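Local atomic coordinates of lactose Operon Repressor (PDB entry 1JYE), a protein that represses transcription of the lactose operon by binding operator DNA, and lets go of it when an inducer sugar binds to its core. Residues A[120-125]-A[141-146]; A[158-163]-A[316-321]; A[182-187]-A[200-205]; A[218-223]-A[247-252]. The protein carries 1 engineered substitution. All coordinates share one frame; numbering follows the deposited sequence.

In the fold
The contacts span the two lobes of a periplasmic-binding-protein-like core and the strands joining them. Interaction 1 pairs strands 122-125 and 145-147 in one lobe; the next strand of the chain, 158-161, enters interaction 2, pairing with strand 316-324 between the lobes. These touch, with Leu146 CD1 lying 3.7 Å from Ser158 N. Interactions 3 and 4 belong to the other lobe, their centres about 16 Å apart, and they meet where Ala186 O lies 2.8 Å from Gly218 N, probably a hydrogen bond. Bound glycerol is about 4 Å from the Trp220 side chain of interaction 4 and about 6 Å from that of Phe161 in interaction 2, in line with an inducer cleft between the lobes.

Interaction 1 (A[120-125]-A[141-146]); sequences SGLIIN and TNVPAL
Leu146 grips its neighbour strand with both backbone polar atoms. Its N gives a hydrogen bond to Leu122 O at 2.8 Å, and Ile124 N reaches Leu146 O at 2.7 Å with a nearly straight N-H···O angle of 169°. One step earlier Leu122 N donates to Pro144 O. Each of these carbonyl oxygens also receives a CA-H: Ala145 CA lies 3.3 Å from Leu122 O, Ile123 CA approaches Leu146 O as closely, and Gly121 CA stands farther from Pro144 O. This is the parallel pairing within a beta-alpha-beta unit, strand 122-125, helix 130-139 and strand 145-147, with 145-147 as the outermost strand of its sheet within the chain. Alternation sends Leu122 and Ala145 to one face, where their CB atoms stand 4.4 Å apart and Leu122 packs on Val111 and Leu114 of helix 104-115. Ile123 and Leu146 occupy the other face, against Ser300 of helix 293-308. All of this end is buried. Where the strands begin, the regular ladder ends, and Ser120, Val143 and Pro144, partly open to solvent, meet by van der Waals contact alone. Val143 holds CG1 anti to the backbone N (chi1 173°), which lays that methyl against the peptide link, 3.6 Å from Gly121 N. The ring of Pro144 brings CG to 3.3 Å from Ser120 O, while the Ser120 hydroxyl is engaged by Leu63 O.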
# COMPACT_ATOMS: atom_id res chain seq x y z
N SER A 120 -7.22 2.06 -26.46
CA SER A 120 -8.48 2.61 -26.97
C SER A 120 -9.25 3.37 -25.90
O SER A 120 -10.39 3.80 -26.12
CB SER A 120 -9.35 1.48 -27.54
OG SER A 120 -9.71 0.54 -26.54
N GLY A 121 -8.63 3.53 -24.74
CA GLY A 121 -9.26 4.24 -23.64
C GLY A 121 -8.21 4.58 -22.60
O GLY A 121 -7.27 3.81 -22.41
N LEU A 122 -8.37 5.72 -21.94
CA LEU A 122 -7.42 6.14 -20.93
C LEU A 122 -8.05 6.50 -19.59
O LEU A 122 -9.06 7.19 -19.53
CB LEU A 122 -6.64 7.36 -21.43
CG LEU A 122 -5.75 7.18 -22.65
CD1 LEU A 122 -5.40 8.55 -23.24
CD2 LEU A 122 -4.49 6.43 -22.25
N ILE A 123 -7.44 6.02 -18.51
CA ILE A 123 -7.89 6.37 -17.17
C ILE A 123 -6.74 7.18 -16.58
O ILE A 123 -5.60 6.70 -16.48
CB ILE A 123 -8.16 5.12 -16.30
CG1 ILE A 123 -9.32 4.32 -16.90
CG2 ILE A 123 -8.49 5.55 -14.88
CD1 ILE A 123 -9.66 3.05 -16.14
N ILE A 124 -7.02 8.43 -16.22
CA ILE A 124 -6.01 9.32 -15.66
C ILE A 124 -6.16 9.37 -14.14
O ILE A 124 -7.02 10.09 -13.60
CB ILE A 124 -6.14 10.74 -16.24
CG1 ILE A 124 -6.23 10.69 -17.77
CG2 ILE A 124 -4.95 11.59 -15.81
CD1 ILE A 124 -5.00 10.11 -18.45
N ASN A 125 -5.32 8.61 -13.45
CA ASN A 125 -5.33 8.53 -11.99
C ASN A 125 -4.16 9.36 -11.45
O ASN A 125 -3.28 8.85 -10.76
CB ASN A 125 -5.19 7.06 -11.58
CG ASN A 125 -5.36 6.86 -10.09
OD1 ASN A 125 -6.28 7.39 -9.48
ND2 ASN A 125 -4.46 6.06 -9.50
N THR A 141 -5.97 12.87 -27.86
CA THR A 141 -6.33 12.70 -29.26
C THR A 141 -7.64 11.95 -29.51
O THR A 141 -7.64 10.88 -30.12
CB THR A 141 -5.20 11.98 -30.03
OG1 THR A 141 -5.12 10.62 -29.60
CG2 THR A 141 -3.86 12.66 -29.78
N ASN A 142 -8.74 12.52 -29.05
CA ASN A 142 -10.07 11.93 -29.24
C ASN A 142 -10.30 10.56 -28.59
O ASN A 142 -11.42 10.05 -28.59
CB ASN A 142 -10.39 11.85 -30.73
CG ASN A 142 -10.61 13.22 -31.35
OD1 ASN A 142 -10.83 13.34 -32.55
ND2 ASN A 142 -10.56 14.26 -30.52
N VAL A 143 -9.24 9.95 -28.05
CA VAL A 143 -9.39 8.67 -27.38
C VAL A 143 -10.11 8.98 -26.07
O VAL A 143 -9.73 9.91 -25.36
CB VAL A 143 -8.02 8.03 -27.06
CG1 VAL A 143 -8.20 6.79 -26.21
CG2 VAL A 143 -7.29 7.69 -28.35
N PRO A 144 -11.17 8.23 -25.73
CA PRO A 144 -11.87 8.52 -24.47
C PRO A 144 -10.94 8.55 -23.26
O PRO A 144 -10.10 7.67 -23.10
CB PRO A 144 -12.93 7.42 -24.40
CG PRO A 144 -12.30 6.29 -25.17
CD PRO A 144 -11.70 7.00 -26.35
N ALA A 145 -11.11 9.57 -22.42
CA ALA A 145 -10.28 9.72 -21.23
C ALA A 145 -11.15 9.99 -20.00
O ALA A 145 -12.04 10.84 -20.03
CB ALA A 145 -9.29 10.86 -21.42
N LEU A 146 -10.86 9.26 -18.93
CA LEU A 146 -11.61 9.40 -17.68
C LEU A 146 -10.64 9.78 -16.56
O LEU A 146 -9.65 9.09 -16.34
CB LEU A 146 -12.30 8.07 -17.36
CG LEU A 146 -13.21 7.99 -16.14
CD1 LEU A 146 -14.43 8.90 -16.33
CD2 LEU A 146 -13.66 6.55 -15.96

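Interaction 2 (A[158-163]-A[316-321]); sequences SIIFSH and NQLLPV
The hydroxyl of Ser158 takes a hydrogen bond from the side-chain amide of Asn316: ND2 lies 2.8 Å from OG, the N-H···O angle is 164°, and OG sits in the amide plane. The two residues open a parallel strand pair, 158-161 with 316-319, at the crossing between the two lobes of the periplasmic-binding-protein-like core. With chi1 at 63°, the Ser158 OG is set between its own N and carbonyl carbon and also lies against Asn316 CB. Along the backbone, bonds alternate from Gln317 N to Ser158 O, from Ile160 N to Gln317 O, from Leu319 N to Ile160 O at 2.8 Å, and from Ser162 N to Leu319 O. The last of these holds Ser162 just before helix 163-177, whose start its OG caps at Asp165 N. Ile160 and Leu318 share the face of the amide pair and lie alongside each other, Ile160 CG1 3.7 Å from Leu318 CD2. On the other face Ile159 CG2 meets Leu319 CG at 3.7 Å, and Leu296 of helix 293-308 packs against Ile159, Phe161 and Leu319. Gln317 runs beside Ile159 there with an extended chain, and its OE1 accepts from Arg303 NH1. The Phe161 ring puts CD1 3.7 Å from Leu319 CB, and Pro320 O approaches the ring edge, 3.9 Å from Phe161 CD1.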
# COMPACT_ATOMS: atom_id res chain seq x y z
N SER A 158 -15.12 12.40 -15.48
CA SER A 158 -14.45 12.06 -14.24
C SER A 158 -15.34 11.36 -13.22
O SER A 158 -16.56 11.36 -13.32
CB SER A 158 -13.90 13.33 -13.59
OG SER A 158 -14.96 14.22 -13.26
N ILE A 159 -14.67 10.75 -12.24
CA ILE A 159 -15.35 10.10 -11.13
C ILE A 159 -14.47 10.40 -9.93
O ILE A 159 -13.29 10.03 -9.91
CB ILE A 159 -15.41 8.56 -11.26
CG1 ILE A 159 -16.05 8.17 -12.60
CG2 ILE A 159 -16.22 7.99 -10.09
CD1 ILE A 159 -16.03 6.67 -12.86
N ILE A 160 -15.02 11.11 -8.95
CA ILE A 160 -14.24 11.41 -7.75
C ILE A 160 -15.13 11.25 -6.53
O ILE A 160 -16.35 11.17 -6.65
CB ILE A 160 -13.65 12.84 -7.76
CG1 ILE A 160 -14.77 13.88 -7.62
CG2 ILE A 160 -12.84 13.07 -9.04
CD1 ILE A 160 -14.25 15.29 -7.39
N PHE A 161 -14.50 11.18 -5.37
CA PHE A 161 -15.24 11.06 -4.12
C PHE A 161 -15.72 12.44 -3.70
O PHE A 161 -15.11 13.46 -4.04
CB PHE A 161 -14.35 10.47 -3.03
CG PHE A 161 -14.04 9.02 -3.24
CD1 PHE A 161 -15.04 8.06 -3.09
CD2 PHE A 161 -12.76 8.61 -3.60
CE1 PHE A 161 -14.77 6.71 -3.30
CE2 PHE A 161 -12.48 7.26 -3.81
CZ PHE A 161 -13.49 6.31 -3.66
N SER A 162 -16.83 12.49 -2.96
CA SER A 162 -17.36 13.76 -2.50
C SER A 162 -16.51 14.38 -1.39
O SER A 162 -16.60 13.97 -0.23
CB SER A 162 -18.80 13.59 -2.00
OG SER A 162 -19.30 14.82 -1.50
N HIS A 163 -15.69 15.36 -1.75
CA HIS A 163 -14.85 16.04 -0.77
C HIS A 163 -15.71 16.90 0.16
O HIS A 163 -15.37 17.08 1.33
CB HIS A 163 -13.81 16.90 -1.48
CG HIS A 163 -14.37 17.73 -2.59
ND1 HIS A 163 -14.86 19.01 -2.39
CD2 HIS A 163 -14.56 17.46 -3.90
CE1 HIS A 163 -15.32 19.48 -3.53
NE2 HIS A 163 -15.15 18.56 -4.47
N ASN A 316 -19.02 14.55 -14.87
CA ASN A 316 -18.54 14.03 -13.60
C ASN A 316 -19.56 13.27 -12.78
O ASN A 316 -20.75 13.57 -12.79
CB ASN A 316 -17.99 15.18 -12.75
CG ASN A 316 -17.78 14.78 -11.30
OD1 ASN A 316 -18.70 14.89 -10.47
ND2 ASN A 316 -16.59 14.30 -10.98
N GLN A 317 -19.06 12.26 -12.07
CA GLN A 317 -19.87 11.47 -11.15
C GLN A 317 -19.19 11.63 -9.81
O GLN A 317 -17.96 11.59 -9.72
CB GLN A 317 -19.89 9.97 -11.51
CG GLN A 317 -20.40 9.11 -10.34
CD GLN A 317 -20.55 7.63 -10.66
OE1 GLN A 317 -19.84 7.09 -11.51
NE2 GLN A 317 -21.47 6.97 -9.97
N LEU A 318 -19.99 11.84 -8.77
CA LEU A 318 -19.48 11.97 -7.41
C LEU A 318 -19.84 10.70 -6.65
O LEU A 318 -21.00 10.29 -6.64
CB LEU A 318 -20.12 13.16 -6.71
CG LEU A 318 -19.64 14.56 -7.10
CD1 LEU A 318 -20.55 15.61 -6.45
CD2 LEU A 318 -18.21 14.74 -6.63
N LEU A 319 -18.84 10.08 -6.04
CA LEU A 319 -19.08 8.87 -5.25
C LEU A 319 -19.20 9.27 -3.80
O LEU A 319 -18.50 10.15 -3.32
CB LEU A 319 -17.92 7.88 -5.41
CG LEU A 319 -17.72 7.26 -6.79
CD1 LEU A 319 -16.52 6.32 -6.75
CD2 LEU A 319 -18.98 6.50 -7.21
N PRO A 320 -20.11 8.61 -3.06
CA PRO A 320 -20.30 8.93 -1.65
C PRO A 320 -19.16 8.45 -0.75
O PRO A 320 -18.37 7.58 -1.13
CB PRO A 320 -21.62 8.24 -1.32
CG PRO A 320 -21.56 7.01 -2.18
CD PRO A 320 -21.06 7.57 -3.50
N VAL A 321 -19.08 9.05 0.43
CA VAL A 321 -18.10 8.69 1.44
C VAL A 321 -18.91 8.59 2.73
O VAL A 321 -20.06 9.01 2.78
CB VAL A 321 -17.00 9.76 1.61
CG1 VAL A 321 -16.20 9.89 0.31
CG2 VAL A 321 -17.61 11.11 2.00

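Interaction 3 (A[182-187]-A[200-205]); sequences IALLAG and GWHKYL
The imidazole of His202 carries the methyl CD1 of Leu184 over one face, a CH-pi contact with the carbon 3.8 Å from the ring centroid and 21° off its normal. The indole of Trp201, by contrast, meets strand 182-186 with its edge: CH2 lies 3.6 Å from Leu185 O, and CZ3 comes 4.0 Å from Ala186 CA. Leu184 fills the angle between the two aromatic residues, its CG anti to the carbonyl carbon (chi1 -52°), which sends one methyl to each side. The second, CD2, reaches Trp201 CE3 obliquely at 4.0 Å and meets Leu205 CD1 tip to tip at 3.9 Å, while Ile182 CD1 touches Leu205 CD2. Residues 200-205 of helix 192-207 thus pack against the preceding strand of a beta-alpha-beta unit, their axis 161° from that of 182-186, nearly antiparallel. Replaced by an alanine, Trp201 would probably leave a gap beside Leu184 CD2 and strip the ring edge from the backbone at Leu185 and Ala186. No hydrogen bond links the two segments. The hold between strand and helix is therefore apolar and shape-dependent, while the His202 ring, whose NE2 bonds to Glu215 OE2, is probably held in its rotation by this partner on the unit's next strand.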
# COMPACT_ATOMS: atom_id res chain seq x y z
N ILE A 182 -9.35 23.11 17.34
CA ILE A 182 -9.01 22.13 16.31
C ILE A 182 -7.84 22.51 15.42
O ILE A 182 -7.68 23.67 15.03
CB ILE A 182 -10.25 21.87 15.44
CG1 ILE A 182 -11.40 21.39 16.33
CG2 ILE A 182 -9.94 20.85 14.34
CD1 ILE A 182 -12.74 21.29 15.64
N ALA A 183 -7.00 21.52 15.10
CA ALA A 183 -5.86 21.75 14.24
C ALA A 183 -6.05 20.93 12.97
O ALA A 183 -6.71 19.88 12.99
CB ALA A 183 -4.56 21.34 14.94
N LEU A 184 -5.50 21.42 11.86
CA LEU A 184 -5.61 20.74 10.58
C LEU A 184 -4.25 20.29 10.07
O LEU A 184 -3.27 21.02 10.17
CB LEU A 184 -6.22 21.68 9.53
CG LEU A 184 -7.53 22.39 9.87
CD1 LEU A 184 -7.93 23.29 8.70
CD2 LEU A 184 -8.61 21.38 10.17
N LEU A 185 -4.19 19.07 9.54
CA LEU A 185 -2.95 18.56 8.96
C LEU A 185 -3.33 18.15 7.54
O LEU A 185 -3.89 17.08 7.32
CB LEU A 185 -2.42 17.36 9.74
CG LEU A 185 -1.19 16.69 9.11
CD1 LEU A 185 -0.11 17.73 8.79
CD2 LEU A 185 -0.64 15.64 10.08
N ALA A 186 -3.02 19.04 6.60
CA ALA A 186 -3.35 18.82 5.19
C ALA A 186 -2.36 17.95 4.45
O ALA A 186 -1.23 17.75 4.89
CB ALA A 186 -3.48 20.18 4.49
N GLY A 187 -2.80 17.44 3.31
CA GLY A 187 -1.94 16.64 2.46
C GLY A 187 -1.10 17.63 1.67
O GLY A 187 -1.28 18.84 1.83
N GLY A 200 -12.30 22.32 2.11
CA GLY A 200 -13.52 21.83 2.71
C GLY A 200 -13.51 21.95 4.22
O GLY A 200 -14.50 22.37 4.81
N TRP A 201 -12.40 21.56 4.85
CA TRP A 201 -12.33 21.67 6.30
C TRP A 201 -12.57 23.11 6.72
O TRP A 201 -13.33 23.37 7.65
CB TRP A 201 -10.96 21.24 6.84
CG TRP A 201 -10.74 19.77 6.81
CD1 TRP A 201 -11.69 18.80 6.92
CD2 TRP A 201 -9.48 19.11 6.74
NE1 TRP A 201 -11.09 17.56 6.92
CE2 TRP A 201 -9.74 17.72 6.81
CE3 TRP A 201 -8.16 19.55 6.62
CZ2 TRP A 201 -8.71 16.77 6.78
CZ3 TRP A 201 -7.14 18.60 6.58
CH2 TRP A 201 -7.43 17.23 6.66
N HIS A 202 -11.91 24.04 6.04
CA HIS A 202 -12.08 25.45 6.37
C HIS A 202 -13.51 25.91 6.18
O HIS A 202 -14.03 26.68 6.99
CB HIS A 202 -11.13 26.31 5.54
CG HIS A 202 -9.72 26.33 6.06
ND1 HIS A 202 -9.40 26.87 7.29
CD2 HIS A 202 -8.56 25.88 5.53
CE1 HIS A 202 -8.10 26.75 7.49
NE2 HIS A 202 -7.57 26.16 6.44
N LYS A 203 -14.14 25.45 5.11
CA LYS A 203 -15.52 25.83 4.82
C LYS A 203 -16.46 25.43 5.96
O LYS A 203 -17.21 26.25 6.47
CB LYS A 203 -15.99 25.18 3.52
CG LYS A 203 -17.47 25.39 3.22
CD LYS A 203 -17.89 24.70 1.94
CE LYS A 203 -19.40 24.76 1.74
NZ LYS A 203 -19.83 24.09 0.48
N TYR A 204 -16.41 24.16 6.36
CA TYR A 204 -17.29 23.70 7.41
C TYR A 204 -16.92 24.18 8.81
O TYR A 204 -17.80 24.37 9.65
CB TYR A 204 -17.42 22.17 7.33
CG TYR A 204 -18.14 21.79 6.05
CD1 TYR A 204 -19.51 22.03 5.91
CD2 TYR A 204 -17.44 21.29 4.95
CE1 TYR A 204 -20.16 21.80 4.70
CE2 TYR A 204 -18.09 21.05 3.74
CZ TYR A 204 -19.45 21.31 3.62
OH TYR A 204 -20.08 21.12 2.42
N LEU A 205 -15.63 24.40 9.07
CA LEU A 205 -15.23 24.92 10.37
C LEU A 205 -15.80 26.34 10.47
O LEU A 205 -16.35 26.73 11.50
CB LEU A 205 -13.71 24.96 10.51
CG LEU A 205 -13.03 23.63 10.86
CD1 LEU A 205 -11.52 23.82 10.89
CD2 LEU A 205 -13.53 23.15 12.22

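Interaction 4 (A[218-223]-A[247-252]); sequences GDWSAM and DQMALG
An Asx turn and a helix N-cap shape the loop 218-221, which carries Trp220 to within about 4 Å of a bound glycerol, consistent with the inducer pocket of this repressor. Asp219 OD1 accepts from Ser221 N at 2.9 Å and also from Ser221 OG, which caps a backbone N just past Met223. Behind the turn lies Met249. Its sulphur accepts a weak hydrogen bond from Trp220 N, 3.4 Å from SD, with an N-H···S angle of 145°. The chain bends at the sulphur, chi3 -71°, and swings the methyl CE to 3.8 Å from Trp220 CE3, while CG rests 3.3 Å from Ser221 O. A serine in place of Met249 would probably leave Trp220 N without its sulphur acceptor and open a gap beside Trp220 CE3. Further along, the backbones meet in two CA-H···O contacts: Ala222 CA lies 3.0 Å from Gln248 O, and Gly252 CA is 3.2 Å from Ala222 O, an approach made where Gly252 has no side chain. Gln248 lays CB against Trp220 O, 3.5 Å away, and its NE2 bonds to Asp278 of the second subunit. The contact thus joins the start of helix 222-234 to the first turns of helix 247-259, with Arg197 of helix 192-207 against Trp220 and Val244 of strand 241-244 against Met249.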
# COMPACT_ATOMS: atom_id res chain seq x y z
N GLY A 218 1.51 18.12 5.23
CA GLY A 218 2.37 16.95 5.21
C GLY A 218 2.55 16.44 3.79
O GLY A 218 2.33 17.19 2.84
N ASP A 219 2.94 15.18 3.62
CA ASP A 219 3.14 14.64 2.28
C ASP A 219 2.49 13.27 2.04
O ASP A 219 2.92 12.53 1.14
CB ASP A 219 4.64 14.56 1.95
CG ASP A 219 5.38 13.56 2.83
OD1 ASP A 219 4.73 12.76 3.53
OD2 ASP A 219 6.63 13.56 2.81
N TRP A 220 1.47 12.95 2.84
CA TRP A 220 0.72 11.69 2.78
C TRP A 220 1.38 10.58 3.60
O TRP A 220 0.75 9.55 3.88
CB TRP A 220 0.56 11.18 1.34
CG TRP A 220 -0.26 12.03 0.39
CD1 TRP A 220 0.07 12.35 -0.90
CD2 TRP A 220 -1.57 12.59 0.61
NE1 TRP A 220 -0.95 13.05 -1.50
CE2 TRP A 220 -1.96 13.21 -0.60
CE3 TRP A 220 -2.44 12.61 1.70
CZ2 TRP A 220 -3.20 13.86 -0.74
CZ3 TRP A 220 -3.68 13.26 1.56
CH2 TRP A 220 -4.04 13.87 0.35
N SER A 221 2.64 10.77 4.00
CA SER A 221 3.34 9.73 4.77
C SER A 221 3.16 9.83 6.28
O SER A 221 2.92 10.91 6.82
CB SER A 221 4.85 9.76 4.46
OG SER A 221 5.47 10.89 5.06
N ALA A 222 3.29 8.69 6.95
CA ALA A 222 3.16 8.66 8.40
C ALA A 222 4.22 9.55 9.04
O ALA A 222 3.94 10.26 10.00
CB ALA A 222 3.28 7.23 8.91
N MET A 223 5.44 9.52 8.50
CA MET A 223 6.50 10.32 9.09
C MET A 223 6.19 11.81 9.02
O MET A 223 6.52 12.55 9.94
CB MET A 223 7.85 10.03 8.41
CG MET A 223 9.04 10.67 9.13
SD MET A 223 9.16 10.21 10.89
CE MET A 223 9.81 8.54 10.75
N ASP A 247 -5.13 8.48 6.54
CA ASP A 247 -4.87 7.60 7.67
C ASP A 247 -3.40 7.44 8.03
O ASP A 247 -3.06 7.35 9.20
CB ASP A 247 -5.52 6.24 7.43
CG ASP A 247 -7.04 6.32 7.42
OD1 ASP A 247 -7.59 7.34 7.89
OD2 ASP A 247 -7.68 5.35 6.95
N GLN A 248 -2.52 7.40 7.03
CA GLN A 248 -1.11 7.24 7.32
C GLN A 248 -0.55 8.45 8.06
O GLN A 248 0.21 8.31 9.01
CB GLN A 248 -0.33 6.97 6.04
CG GLN A 248 -0.55 5.56 5.51
CD GLN A 248 -0.15 5.42 4.07
OE1 GLN A 248 -0.83 5.93 3.18
NE2 GLN A 248 0.96 4.74 3.82
N MET A 249 -0.93 9.66 7.64
CA MET A 249 -0.44 10.83 8.36
C MET A 249 -1.07 10.83 9.75
O MET A 249 -0.45 11.28 10.71
CB MET A 249 -0.80 12.12 7.61
CG MET A 249 -0.02 12.30 6.32
SD MET A 249 -0.15 13.98 5.68
CE MET A 249 -1.80 13.99 5.14
N ALA A 250 -2.28 10.30 9.86
CA ALA A 250 -2.95 10.25 11.16
C ALA A 250 -2.18 9.31 12.08
O ALA A 250 -2.08 9.57 13.28
CB ALA A 250 -4.40 9.77 11.00
N LEU A 251 -1.66 8.23 11.53
CA LEU A 251 -0.88 7.28 12.32
C LEU A 251 0.32 8.02 12.91
O LEU A 251 0.66 7.85 14.09
CB LEU A 251 -0.39 6.13 11.44
CG LEU A 251 0.56 5.12 12.10
CD1 LEU A 251 -0.21 4.27 13.11
CD2 LEU A 251 1.18 4.23 11.03
N GLY A 252 0.96 8.83 12.08
CA GLY A 252 2.11 9.60 12.52
C GLY A 252 1.73 10.58 13.61
O GLY A 252 2.44 10.73 14.60